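Local coordinates for protein retinol dehydratase (PDB 1FMJ) that dehydrates retinol, on a scaffold of the sulfotransferase family that holds retinol next to adenosine 3',5'-diphosphate, at residues Y71-T76 with E308-K313; V190-F195 with R320-E325; D212-F217 with T328-K333. One frame throughout, in Å; residues are numbered along the deposited sequence.

Interaction 1 of 3, residues Y71-T76 with E308-K313; sequences YQRSGT and EHFIRK. With A3P (adenosine-3'-5'-diphosphate), chain G; RTL (retinol), chain H.
Arg-73 is where 71-76 reaches 308-313, and its target is the backbone of Phe-310. The side chain folds back on itself at chi2 (-51°) and chi3 (-77°), which swings the guanidinium round to the carbonyl. NH2 then gives Phe-310 O a bond of 2.8 Å that is nearly straight at 167°; the acceptor lies in the guanidinium plane, while NH2 sits tilted from the carbonyl plane. NH1 adds only a weak bond to the same oxygen. It also lies over one face of the Phe-310 ring, 3.5 Å from CE1, although the cation-pi geometry is long and can offer little attraction. C5' of adenosine 3',5'-diphosphate lies over one face of the guanidinium, toward its rim, and NE is held by Ser-193. A water that accepts from Arg-73 NH2 at 2.8 Å, and weakly from Arg-312 NE, lies near the nucleotide's O1P.

Next comes Ser-74, whose OG turns back to Tyr-71 O and ties the loop to itself. This is the 5'-phosphosulfate-binding loop of the sulfotransferases, the counterpart of a P-loop, running from strand 66-70 into helix 76-87. Gly-75 takes the N-cap position with backbone angles suited to glycine, and its N donates to O5P of the 5'-phosphate at 3.1 Å. Thr-76 grips the same oxygen twice, through OG1 and through N at 2.7 Å, so the start of the helix faces the phosphate.

The other segment reaches the 3'-phosphate: Arg-312 NE hydrogen-bonds at 3.0 Å to O1P, which lies at the guanidinium edge, and Lys-313 N to O2P at 2.7 Å. Beside the adenine, Ile-311, whose CG2 approaches C8 and N7, packs on Phe-284 and Phe-287. On the retinol side, Phe-310 CE1 comes close to C20 of the bound ligand.

Interaction 2 of 3, residues V190-F195 with R320-E325; sequences VAVSSF and RDYFDE. With A3P (adenosine-3'-5'-diphosphate), chain G.
Val-192 meets Tyr-322 and Phe-323 with its two methyl groups, and the contact is easiest to read by going out along the valine. Its CB points from helix 187-200 at the 320-325 loop but stays back from the rings; the branches do the touching. CG1, anti to the backbone N (chi1 172°), is carried out over the middle of the Tyr-322 ring. It stands 3.6 Å from the ring centroid and only 13° off the normal, a CH-pi contact with CE1 and CZ as its closest atoms. CG2 goes to the near end of the same tyrosine, 3.7 Å from CG, and also meets the edge of the Phe-323 ring, 4.0 Å from CE1. One valine thus sees a face of the first ring and the rim of the second.

Tyr-322 OH bonds to His-196 NE2, one helical turn beyond Val-192, so the ring is engaged both on its face, by Val-192, and at its hydroxyl, by His-196; the valine and tyrosine side chains cross at about a right angle. The contact packs the loop leading to helix 325-338 against helix 187-200, whose Ser-193 OG donates to O1P of the 3'-phosphate at 2.6 Å.

No hydrogen bond links 190-195 to 320-325. Between the two segments the fit is apolar and rests on shape and dispersion, while the directional restraint on the tyrosine comes from His-196.

Interaction 3 of 3, residues D212-F217 with T328-K333; sequences DFWEMF and TKQAEK
The indole of Trp-214 has Gln-330 OE1 at its edge, close to the ring plane, and Ala-331 CB placed obliquely to it. His-218, one turn further along the same helix, stacks on the indole, and Phe-323 meets it edge-to-face. NE1 donates to Gln-330 OE1 at 141°; the modelled separation of 2.5 Å is very short for such a bond, so its exact length is doubtful. The same oxygen lies 3.1 Å from CD1, which puts it beside the five-membered ring. Indole and amide planes are turned 53° apart.

Gln-330 gets there by stretching out: CG stands anti to the backbone N (chi1 177°) and the chain stays extended beyond it, passing the tryptophan in the opposite direction. Segments 212-217 and 328-333, on helices 210-218 and 325-338, run nearly parallel with axes 12.0 Å apart at closest, and even the nearest CA atoms, those of Trp-214 and Ala-331, are 9.2 Å apart. The extended glutamine and the indole span this gap on the flank of the sulfotransferase alpha/beta fold. Helix 187-200 lies against both helices, with Ala-191 touching Trp-214 and Arg-188 touching Ala-331.

Further round the indole, the six-membered ring supplies the apolar half of the contact. Its CZ2 atom is 3.5 Å from Ala-331 CB, and CH2 follows at 3.7 Å; CZ2 also approaches Ala-331 CA, so the ring lies against the helix backbone.

Glu-215 starts out facing away from 328-333, then bends at chi2 and turns its carboxylate to the Gln-330 amide; the two side chains cross at about a right angle. Its OE1 faces NE2 at 3.7 Å, too far for a hydrogen bond, and its OE2 faces Gln-330 OE1 at a like distance, so any net electrostatic effect is probably small.

In the fold
Interaction 2 sits between the other two: its centre is about 13 Å from that of interaction 1 and about 9 Å from that of interaction 3, while the centres of interactions 1 and 3 are about 19 Å apart. Along the chain the first segments come in order, 71-76, 190-195, 212-217, and their partners follow in the same order near the C-terminal end, so the three contacts cross. Interactions 1 and 2 both touch the nucleotide and meet through Arg-73 and Ser-193. Helices 187-200 and 210-218 join interaction 2 to interaction 3, where Phe-213 packs on Ala-191. The late chain thus runs from the ligand pockets out to helix 325-338 on the flank.

Interaction 1 of 3, residues Y71-T76 with E308-K313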
loop_
_atom_site.group_PDB
_atom_site.type_symbol
_atom_site.label_atom_id
_atom_site.label_comp_id
_atom_site.label_asym_id
_atom_site.label_seq_id
_atom_site.Cartn_x
_atom_site.Cartn_y
_atom_site.Cartn_z
ATOM N N TYR A 71 0.425 1.143 5.304
ATOM C CA TYR A 71 -0.639 0.167 5.208
ATOM C C TYR A 71 -1.315 0.764 3.961
ATOM O O TYR A 71 -1.424 1.987 3.850
ATOM C CB TYR A 71 -1.609 0.215 6.380
ATOM C CG TYR A 71 -2.728 -0.759 6.130
ATOM C CD1 TYR A 71 -2.557 -2.120 6.381
ATOM C CD2 TYR A 71 -3.885 -0.353 5.473
ATOM C CE1 TYR A 71 -3.505 -3.056 5.965
ATOM C CE2 TYR A 71 -4.834 -1.275 5.053
ATOM C CZ TYR A 71 -4.634 -2.624 5.295
ATOM O OH TYR A 71 -5.529 -3.537 4.794
ATOM N N GLN A 72 -1.763 -0.068 3.034
ATOM C CA GLN A 72 -2.352 0.446 1.794
ATOM C C GLN A 72 -3.449 1.500 1.909
ATOM O O GLN A 72 -4.240 1.501 2.851
ATOM C CB GLN A 72 -2.870 -0.706 0.926
ATOM C CG GLN A 72 -3.984 -1.537 1.559
ATOM C CD GLN A 72 -4.786 -2.310 0.516
ATOM O OE1 GLN A 72 -5.944 -1.984 0.233
ATOM N NE2 GLN A 72 -4.170 -3.330 -0.069
ATOM N N ARG A 73 -3.466 2.396 0.921
ATOM C CA ARG A 73 -4.445 3.475 0.807
ATOM C C ARG A 73 -4.253 4.554 1.860
ATOM O O ARG A 73 -5.197 5.238 2.239
ATOM C CB ARG A 73 -5.869 2.898 0.882
ATOM C CG ARG A 73 -6.118 1.774 -0.124
ATOM C CD ARG A 73 -5.720 2.175 -1.544
ATOM N NE ARG A 73 -6.691 3.059 -2.198
ATOM C CZ ARG A 73 -6.453 3.698 -3.337
ATOM N NH1 ARG A 73 -5.282 3.552 -3.929
ATOM N NH2 ARG A 73 -7.387 4.454 -3.907
ATOM N N SER A 74 -3.016 4.708 2.315
ATOM C CA SER A 74 -2.691 5.694 3.333
ATOM C C SER A 74 -1.906 6.880 2.806
ATOM O O SER A 74 -1.460 7.717 3.589
ATOM C CB SER A 74 -1.892 5.035 4.456
ATOM O OG SER A 74 -2.651 4.025 5.087
ATOM N N GLY A 75 -1.718 6.951 1.493
ATOM C CA GLY A 75 -0.972 8.065 0.918
ATOM C C GLY A 75 0.374 7.704 0.306
ATOM O O GLY A 75 1.249 8.555 0.152
ATOM N N THR A 76 0.541 6.441 -0.068
ATOM C CA THR A 76 1.800 5.978 -0.650
ATOM C C THR A 76 2.152 6.626 -1.996
ATOM O O THR A 76 3.294 7.036 -2.213
ATOM C CB THR A 76 1.777 4.449 -0.849
ATOM O OG1 THR A 76 1.150 3.835 0.280
ATOM C CG2 THR A 76 3.188 3.896 -0.987
ATOM N N GLU A 308 -14.524 3.088 -10.911
ATOM C CA GLU A 308 -13.528 3.040 -9.845
ATOM C C GLU A 308 -12.212 3.553 -10.396
ATOM O O GLU A 308 -11.881 3.307 -11.554
ATOM C CB GLU A 308 -13.356 1.613 -9.321
ATOM C CG GLU A 308 -14.471 1.173 -8.398
ATOM C CD GLU A 308 -14.393 1.837 -7.028
ATOM O OE1 GLU A 308 -13.575 2.767 -6.835
ATOM O OE2 GLU A 308 -15.151 1.421 -6.138
ATOM N N HIS A 309 -11.472 4.266 -9.560
ATOM C CA HIS A 309 -10.206 4.847 -9.957
ATOM C C HIS A 309 -9.168 4.686 -8.851
ATOM O O HIS A 309 -9.513 4.647 -7.673
ATOM C CB HIS A 309 -10.418 6.330 -10.268
ATOM C CG HIS A 309 -11.391 6.571 -11.382
ATOM N ND1 HIS A 309 -11.039 6.466 -12.713
ATOM C CD2 HIS A 309 -12.718 6.842 -11.365
ATOM C CE1 HIS A 309 -12.107 6.663 -13.466
ATOM N NE2 HIS A 309 -13.139 6.894 -12.673
ATOM N N PHE A 310 -7.902 4.601 -9.248
ATOM C CA PHE A 310 -6.793 4.462 -8.308
ATOM C C PHE A 310 -6.669 5.733 -7.462
ATOM O O PHE A 310 -6.449 5.664 -6.262
ATOM C CB PHE A 310 -5.493 4.207 -9.070
ATOM C CG PHE A 310 -4.349 3.834 -8.186
ATOM C CD1 PHE A 310 -4.386 2.655 -7.445
ATOM C CD2 PHE A 310 -3.246 4.674 -8.060
ATOM C CE1 PHE A 310 -3.342 2.324 -6.588
ATOM C CE2 PHE A 310 -2.199 4.351 -7.206
ATOM C CZ PHE A 310 -2.250 3.171 -6.468
ATOM N N ILE A 311 -6.788 6.891 -8.103
ATOM C CA ILE A 311 -6.754 8.178 -7.408
ATOM C C ILE A 311 -8.236 8.553 -7.421
ATOM O O ILE A 311 -8.777 8.958 -8.451
ATOM C CB ILE A 311 -5.889 9.194 -8.169
ATOM C CG1 ILE A 311 -4.435 8.699 -8.180
ATOM C CG2 ILE A 311 -5.955 10.568 -7.493
ATOM C CD1 ILE A 311 -3.480 9.598 -8.922
ATOM N N ARG A 312 -8.876 8.413 -6.261
ATOM C CA ARG A 312 -10.319 8.585 -6.116
ATOM C C ARG A 312 -10.923 9.902 -5.628
ATOM O O ARG A 312 -11.450 10.673 -6.436
ATOM C CB ARG A 312 -10.819 7.431 -5.240
ATOM C CG ARG A 312 -12.319 7.156 -5.233
ATOM C CD ARG A 312 -12.599 5.923 -4.376
ATOM N NE ARG A 312 -12.230 6.159 -2.978
ATOM C CZ ARG A 312 -13.008 6.770 -2.089
ATOM N NH1 ARG A 312 -14.211 7.200 -2.448
ATOM N NH2 ARG A 312 -12.575 6.975 -0.850
ATOM N N LYS A 313 -10.858 10.144 -4.317
ATOM C CA LYS A 313 -11.435 11.338 -3.697
ATOM C C LYS A 313 -10.418 12.335 -3.142
ATOM O O LYS A 313 -10.479 13.522 -3.447
ATOM C CB LYS A 313 -12.378 10.912 -2.572
ATOM C CG LYS A 313 -13.863 11.075 -2.860
ATOM C CD LYS A 313 -14.329 12.492 -2.572
ATOM C CE LYS A 313 -15.850 12.594 -2.532
ATOM N NZ LYS A 313 -16.508 12.295 -3.847
HETATM P P1 A3P G . -9.119 8.024 -1.216
HETATM O O1P A3P G . -9.580 6.681 -1.609
HETATM O O2P A3P G . -9.431 9.029 -2.254
HETATM O O3P A3P G . -9.726 8.424 0.062
HETATM P P2 A3P G . -2.216 4.904 -1.604
HETATM O O4P A3P G . -1.414 5.637 -2.597
HETATM O O5P A3P G . -1.393 4.543 -0.430
HETATM O O6P A3P G . -2.811 3.690 -2.233
HETATM O "O5'" A3P G . -3.390 5.837 -1.107
HETATM C "C5'" A3P G . -4.375 6.337 -1.996
HETATM C "C4'" A3P G . -5.218 7.426 -1.326
HETATM O "O4'" A3P G . -4.519 8.693 -1.487
HETATM C "C3'" A3P G . -6.574 7.621 -2.007
HETATM O "O3'" A3P G . -7.545 7.988 -0.999
HETATM C "C2'" A3P G . -6.236 8.672 -3.044
HETATM O "O2'" A3P G . -7.310 9.311 -3.726
HETATM C "C1'" A3P G . -5.356 9.597 -2.217
HETATM N N9 A3P G . -4.538 10.492 -3.044
HETATM C C8 A3P G . -3.748 10.199 -4.145
HETATM N N7 A3P G . -3.134 11.225 -4.671
HETATM C C5 A3P G . -3.534 12.286 -3.871
HETATM C C6 A3P G . -3.239 13.694 -3.879
HETATM N N6 A3P G . -2.429 14.267 -4.774
HETATM N N1 A3P G . -3.826 14.496 -2.902
HETATM C C2 A3P G . -4.663 13.948 -1.963
HETATM N N3 A3P G . -5.019 12.630 -1.854
HETATM C C4 A3P G . -4.415 11.851 -2.846
HETATM C C1 RTL H . -5.484 -8.750 -10.740
HETATM C C2 RTL H . -5.863 -10.266 -10.767
HETATM C C3 RTL H . -4.690 -11.167 -11.134
HETATM C C4 RTL H . -3.240 -10.908 -11.533
HETATM C C5 RTL H . -3.061 -9.389 -11.467
HETATM C C6 RTL H . -3.996 -8.400 -11.123
HETATM C C7 RTL H . -3.665 -6.951 -11.091
HETATM C C8 RTL H . -3.056 -6.326 -10.041
HETATM C C9 RTL H . -2.726 -4.895 -9.999
HETATM C C10 RTL H . -2.108 -4.415 -8.859
HETATM C C11 RTL H . -1.659 -3.047 -8.519
HETATM C C12 RTL H . -2.068 -2.678 -7.259
HETATM C C13 RTL H . -1.928 -1.478 -6.409
HETATM C C14 RTL H . -2.358 -1.149 -5.154
HETATM C C15 RTL H . -1.460 -1.380 -4.011
HETATM O O1 RTL H . -0.646 -0.312 -3.771
HETATM C C16 RTL H . -5.854 -8.412 -9.282
HETATM C C17 RTL H . -6.543 -8.126 -11.663
HETATM C C18 RTL H . -1.626 -9.030 -11.882
HETATM C C19 RTL H . -3.074 -3.993 -11.198
HETATM C C20 RTL H . -1.111 -0.460 -7.223
HETATM O O HOH W 1 -10.021 3.908 -3.191
#

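Interaction 2 of 3, residues V190-F195 with R320-E325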
loop_
_atom_site.group_PDB
_atom_site.type_symbol
_atom_site.label_atom_id
_atom_site.label_comp_id
_atom_site.label_asym_id
_atom_site.label_seq_id
_atom_site.Cartn_x
_atom_site.Cartn_y
_atom_site.Cartn_z
ATOM N N VAL A 190 -9.130 4.678 5.597
ATOM C CA VAL A 190 -8.312 3.659 4.957
ATOM C C VAL A 190 -9.242 2.511 4.558
ATOM O O VAL A 190 -9.116 1.932 3.474
ATOM C CB VAL A 190 -7.225 3.111 5.939
ATOM C CG1 VAL A 190 -6.564 1.883 5.355
ATOM C CG2 VAL A 190 -6.171 4.180 6.217
ATOM N N ALA A 191 -10.176 2.185 5.446
ATOM C CA ALA A 191 -11.125 1.105 5.195
ATOM C C ALA A 191 -11.985 1.463 3.984
ATOM O O ALA A 191 -12.175 0.643 3.089
ATOM C CB ALA A 191 -12.003 0.878 6.420
ATOM N N VAL A 192 -12.495 2.692 3.956
ATOM C CA VAL A 192 -13.314 3.146 2.828
ATOM C C VAL A 192 -12.484 3.127 1.540
ATOM O O VAL A 192 -12.937 2.636 0.511
ATOM C CB VAL A 192 -13.861 4.578 3.053
ATOM C CG1 VAL A 192 -14.541 5.101 1.770
ATOM C CG2 VAL A 192 -14.869 4.567 4.169
ATOM N N SER A 193 -11.261 3.639 1.596
ATOM C CA SER A 193 -10.435 3.653 0.395
ATOM C C SER A 193 -10.043 2.238 -0.026
ATOM O O SER A 193 -9.929 1.947 -1.219
ATOM C CB SER A 193 -9.174 4.498 0.594
ATOM O OG SER A 193 -8.445 4.591 -0.625
ATOM N N SER A 194 -9.828 1.363 0.952
ATOM C CA SER A 194 -9.460 -0.013 0.657
ATOM C C SER A 194 -10.661 -0.735 0.051
ATOM O O SER A 194 -10.511 -1.590 -0.814
ATOM C CB SER A 194 -8.990 -0.723 1.930
ATOM O OG SER A 194 -7.757 -0.184 2.380
ATOM N N PHE A 195 -11.858 -0.378 0.510
ATOM C CA PHE A 195 -13.076 -0.980 -0.011
ATOM C C PHE A 195 -13.146 -0.705 -1.515
ATOM O O PHE A 195 -13.278 -1.631 -2.309
ATOM C CB PHE A 195 -14.301 -0.385 0.697
ATOM C CG PHE A 195 -15.621 -0.685 0.015
ATOM C CD1 PHE A 195 -16.137 -1.977 -0.014
ATOM C CD2 PHE A 195 -16.356 0.340 -0.573
ATOM C CE1 PHE A 195 -17.374 -2.242 -0.618
ATOM C CE2 PHE A 195 -17.592 0.086 -1.178
ATOM C CZ PHE A 195 -18.099 -1.208 -1.197
ATOM N N ARG A 320 -17.349 9.236 7.548
ATOM C CA ARG A 320 -18.646 9.547 8.154
ATOM C C ARG A 320 -19.826 9.285 7.209
ATOM O O ARG A 320 -20.965 9.102 7.660
ATOM C CB ARG A 320 -18.671 11.001 8.632
ATOM C CG ARG A 320 -17.722 11.278 9.796
ATOM C CD ARG A 320 -18.002 12.629 10.425
ATOM N NE ARG A 320 -17.228 12.867 11.645
ATOM C CZ ARG A 320 -17.384 12.200 12.787
ATOM N NH1 ARG A 320 -18.287 11.232 12.886
ATOM N NH2 ARG A 320 -16.654 12.521 13.848
ATOM N N ASP A 321 -19.556 9.265 5.905
ATOM C CA ASP A 321 -20.603 9.003 4.916
ATOM C C ASP A 321 -20.791 7.514 4.689
ATOM O O ASP A 321 -21.706 7.113 3.973
ATOM C CB ASP A 321 -20.269 9.639 3.566
ATOM C CG ASP A 321 -20.224 11.143 3.623
ATOM O OD1 ASP A 321 -21.185 11.738 4.151
ATOM O OD2 ASP A 321 -19.231 11.733 3.132
ATOM N N TYR A 322 -19.936 6.699 5.305
ATOM C CA TYR A 322 -19.995 5.249 5.140
ATOM C C TYR A 322 -20.290 4.439 6.398
ATOM O O TYR A 322 -20.650 3.269 6.308
ATOM C CB TYR A 322 -18.679 4.732 4.552
ATOM C CG TYR A 322 -18.399 5.145 3.132
ATOM C CD1 TYR A 322 -17.968 6.431 2.831
ATOM C CD2 TYR A 322 -18.534 4.231 2.088
ATOM C CE1 TYR A 322 -17.671 6.800 1.521
ATOM C CE2 TYR A 322 -18.247 4.587 0.780
ATOM C CZ TYR A 322 -17.812 5.871 0.498
ATOM O OH TYR A 322 -17.514 6.220 -0.803
ATOM N N PHE A 323 -20.114 5.045 7.565
ATOM C CA PHE A 323 -20.362 4.358 8.829
ATOM C C PHE A 323 -21.672 4.806 9.467
ATOM O O PHE A 323 -21.904 6.007 9.647
ATOM C CB PHE A 323 -19.233 4.642 9.819
ATOM C CG PHE A 323 -17.912 4.052 9.434
ATOM C CD1 PHE A 323 -17.298 4.400 8.238
ATOM C CD2 PHE A 323 -17.264 3.167 10.291
ATOM C CE1 PHE A 323 -16.050 3.879 7.898
ATOM C CE2 PHE A 323 -16.021 2.638 9.962
ATOM C CZ PHE A 323 -15.410 2.997 8.760
ATOM N N ASP A 324 -22.527 3.854 9.820
ATOM C CA ASP A 324 -23.777 4.213 10.466
ATOM C C ASP A 324 -23.495 4.391 11.949
ATOM O O ASP A 324 -22.344 4.272 12.381
ATOM C CB ASP A 324 -24.853 3.143 10.227
ATOM C CG ASP A 324 -24.438 1.762 10.693
ATOM O OD1 ASP A 324 -25.073 0.795 10.235
ATOM O OD2 ASP A 324 -23.506 1.634 11.509
ATOM N N GLU A 325 -24.527 4.689 12.731
ATOM C CA GLU A 325 -24.333 4.887 14.157
ATOM C C GLU A 325 -23.566 3.728 14.801
ATOM O O GLU A 325 -22.546 3.945 15.461
ATOM C CB GLU A 325 -25.685 5.106 14.861
ATOM C CG GLU A 325 -26.950 4.799 14.037
ATOM C CD GLU A 325 -27.131 5.680 12.787
ATOM O OE1 GLU A 325 -27.030 6.932 12.870
ATOM O OE2 GLU A 325 -27.399 5.110 11.715
HETATM P P1 A3P G . -9.119 8.024 -1.216
HETATM O O1P A3P G . -9.580 6.681 -1.609
HETATM O O2P A3P G . -9.431 9.029 -2.254
HETATM O O3P A3P G . -9.726 8.424 0.062
HETATM P P2 A3P G . -2.216 4.904 -1.604
HETATM O O4P A3P G . -1.414 5.637 -2.597
HETATM O O5P A3P G . -1.393 4.543 -0.430
HETATM O O6P A3P G . -2.811 3.690 -2.233
HETATM O "O5'" A3P G . -3.390 5.837 -1.107
HETATM C "C5'" A3P G . -4.375 6.337 -1.996
HETATM C "C4'" A3P G . -5.218 7.426 -1.326
HETATM O "O4'" A3P G . -4.519 8.693 -1.487
HETATM C "C3'" A3P G . -6.574 7.621 -2.007
HETATM O "O3'" A3P G . -7.545 7.988 -0.999
HETATM C "C2'" A3P G . -6.236 8.672 -3.044
HETATM O "O2'" A3P G . -7.310 9.311 -3.726
HETATM C "C1'" A3P G . -5.356 9.597 -2.217
HETATM N N9 A3P G . -4.538 10.492 -3.044
HETATM C C8 A3P G . -3.748 10.199 -4.145
HETATM N N7 A3P G . -3.134 11.225 -4.671
HETATM C C5 A3P G . -3.534 12.286 -3.871
HETATM C C6 A3P G . -3.239 13.694 -3.879
HETATM N N6 A3P G . -2.429 14.267 -4.774
HETATM N N1 A3P G . -3.826 14.496 -2.902
HETATM C C2 A3P G . -4.663 13.948 -1.963
HETATM N N3 A3P G . -5.019 12.630 -1.854
HETATM C C4 A3P G . -4.415 11.851 -2.846
#

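Interaction 3 of 3, residues D212-F217 with T328-K333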
loop_
_atom_site.group_PDB
_atom_site.type_symbol
_atom_site.label_atom_id
_atom_site.label_comp_id
_atom_site.label_asym_id
_atom_site.label_seq_id
_atom_site.Cartn_x
_atom_site.Cartn_y
_atom_site.Cartn_z
ATOM N N ASP A 212 -19.575 -5.196 5.319
ATOM C CA ASP A 212 -18.970 -6.526 5.346
ATOM C C ASP A 212 -17.461 -6.343 5.215
ATOM O O ASP A 212 -16.673 -7.099 5.779
ATOM C CB ASP A 212 -19.436 -7.395 4.178
ATOM C CG ASP A 212 -20.913 -7.684 4.209
ATOM O OD1 ASP A 212 -21.463 -7.847 5.315
ATOM O OD2 ASP A 212 -21.513 -7.767 3.115
ATOM N N PHE A 213 -17.065 -5.338 4.447
ATOM C CA PHE A 213 -15.650 -5.071 4.253
ATOM C C PHE A 213 -15.070 -4.574 5.577
ATOM O O PHE A 213 -13.966 -4.960 5.963
ATOM C CB PHE A 213 -15.440 -4.025 3.157
ATOM C CG PHE A 213 -13.994 -3.800 2.812
ATOM C CD1 PHE A 213 -13.322 -4.680 1.965
ATOM C CD2 PHE A 213 -13.285 -2.749 3.381
ATOM C CE1 PHE A 213 -11.961 -4.514 1.694
ATOM C CE2 PHE A 213 -11.919 -2.577 3.114
ATOM C CZ PHE A 213 -11.262 -3.462 2.270
ATOM N N TRP A 214 -15.828 -3.724 6.271
ATOM C CA TRP A 214 -15.399 -3.173 7.556
ATOM C C TRP A 214 -15.246 -4.237 8.636
ATOM O O TRP A 214 -14.323 -4.173 9.448
ATOM C CB TRP A 214 -16.381 -2.106 8.033
ATOM C CG TRP A 214 -16.229 -1.764 9.496
ATOM C CD1 TRP A 214 -17.083 -2.099 10.508
ATOM C CD2 TRP A 214 -15.163 -1.023 10.099
ATOM N NE1 TRP A 214 -16.617 -1.609 11.704
ATOM C CE2 TRP A 214 -15.440 -0.944 11.482
ATOM C CE3 TRP A 214 -13.998 -0.416 9.604
ATOM C CZ2 TRP A 214 -14.596 -0.280 12.379
ATOM C CZ3 TRP A 214 -13.158 0.242 10.494
ATOM C CH2 TRP A 214 -13.462 0.304 11.868
ATOM N N GLU A 215 -16.158 -5.202 8.661
ATOM C CA GLU A 215 -16.084 -6.281 9.643
ATOM C C GLU A 215 -14.752 -7.005 9.477
ATOM O O GLU A 215 -14.041 -7.275 10.442
ATOM C CB GLU A 215 -17.212 -7.290 9.431
ATOM C CG GLU A 215 -18.616 -6.777 9.726
ATOM C CD GLU A 215 -18.788 -6.332 11.170
ATOM O OE1 GLU A 215 -18.106 -6.905 12.052
ATOM O OE2 GLU A 215 -19.617 -5.420 11.416
ATOM N N MET A 216 -14.437 -7.319 8.227
ATOM C CA MET A 216 -13.221 -8.029 7.869
ATOM C C MET A 216 -11.991 -7.201 8.198
ATOM O O MET A 216 -11.075 -7.671 8.880
ATOM C CB MET A 216 -13.266 -8.366 6.373
ATOM C CG MET A 216 -11.992 -8.949 5.774
ATOM S SD MET A 216 -12.283 -9.605 4.088
ATOM C CE MET A 216 -13.213 -8.237 3.319
ATOM N N PHE A 217 -11.987 -5.957 7.731
ATOM C CA PHE A 217 -10.862 -5.061 7.954
ATOM C C PHE A 217 -10.510 -4.767 9.411
ATOM O O PHE A 217 -9.333 -4.779 9.762
ATOM C CB PHE A 217 -11.094 -3.736 7.238
ATOM C CG PHE A 217 -10.001 -2.738 7.458
ATOM C CD1 PHE A 217 -8.824 -2.800 6.717
ATOM C CD2 PHE A 217 -10.144 -1.731 8.398
ATOM C CE1 PHE A 217 -7.809 -1.867 6.911
ATOM C CE2 PHE A 217 -9.129 -0.790 8.598
ATOM C CZ PHE A 217 -7.963 -0.862 7.852
ATOM N N THR A 328 -19.938 3.380 13.607
ATOM C CA THR A 328 -19.180 4.482 14.177
ATOM C C THR A 328 -18.748 4.133 15.598
ATOM O O THR A 328 -17.580 4.276 15.950
ATOM C CB THR A 328 -20.016 5.781 14.181
ATOM O OG1 THR A 328 -20.275 6.186 12.826
ATOM C CG2 THR A 328 -19.273 6.897 14.906
ATOM N N LYS A 329 -19.694 3.663 16.406
ATOM C CA LYS A 329 -19.401 3.278 17.783
ATOM C C LYS A 329 -18.403 2.128 17.806
ATOM O O LYS A 329 -17.436 2.136 18.571
ATOM C CB LYS A 329 -20.684 2.848 18.507
ATOM C CG LYS A 329 -21.708 3.961 18.688
ATOM C CD LYS A 329 -21.189 5.060 19.596
ATOM C CE LYS A 329 -22.262 6.111 19.848
ATOM N NZ LYS A 329 -21.816 7.129 20.845
ATOM N N GLN A 330 -18.649 1.131 16.965
ATOM C CA GLN A 330 -17.770 -0.026 16.886
ATOM C C GLN A 330 -16.340 0.404 16.568
ATOM O O GLN A 330 -15.381 -0.114 17.138
ATOM C CB GLN A 330 -18.270 -0.986 15.807
ATOM C CG GLN A 330 -17.373 -2.199 15.593
ATOM C CD GLN A 330 -17.881 -3.108 14.494
ATOM O OE1 GLN A 330 -18.116 -2.665 13.371
ATOM N NE2 GLN A 330 -18.049 -4.389 14.810
ATOM N N ALA A 331 -16.205 1.365 15.661
ATOM C CA ALA A 331 -14.894 1.852 15.254
ATOM C C ALA A 331 -14.172 2.570 16.381
ATOM O O ALA A 331 -12.961 2.411 16.539
ATOM C CB ALA A 331 -15.028 2.785 14.056
ATOM N N GLU A 332 -14.915 3.367 17.147
ATOM C CA GLU A 332 -14.339 4.127 18.255
ATOM C C GLU A 332 -13.784 3.186 19.320
ATOM O O GLU A 332 -12.696 3.396 19.840
ATOM C CB GLU A 332 -15.395 5.059 18.865
ATOM N N LYS A 333 -14.535 2.144 19.638
ATOM C CA LYS A 333 -14.094 1.173 20.630
ATOM C C LYS A 333 -12.797 0.530 20.143
ATOM O O LYS A 333 -11.815 0.429 20.888
ATOM C CB LYS A 333 -15.179 0.110 20.814
ATOM C CG LYS A 333 -14.906 -0.943 21.876
ATOM C CD LYS A 333 -16.100 -1.894 21.953
ATOM C CE LYS A 333 -15.919 -2.991 22.985
ATOM N NZ LYS A 333 -17.179 -3.797 23.121
#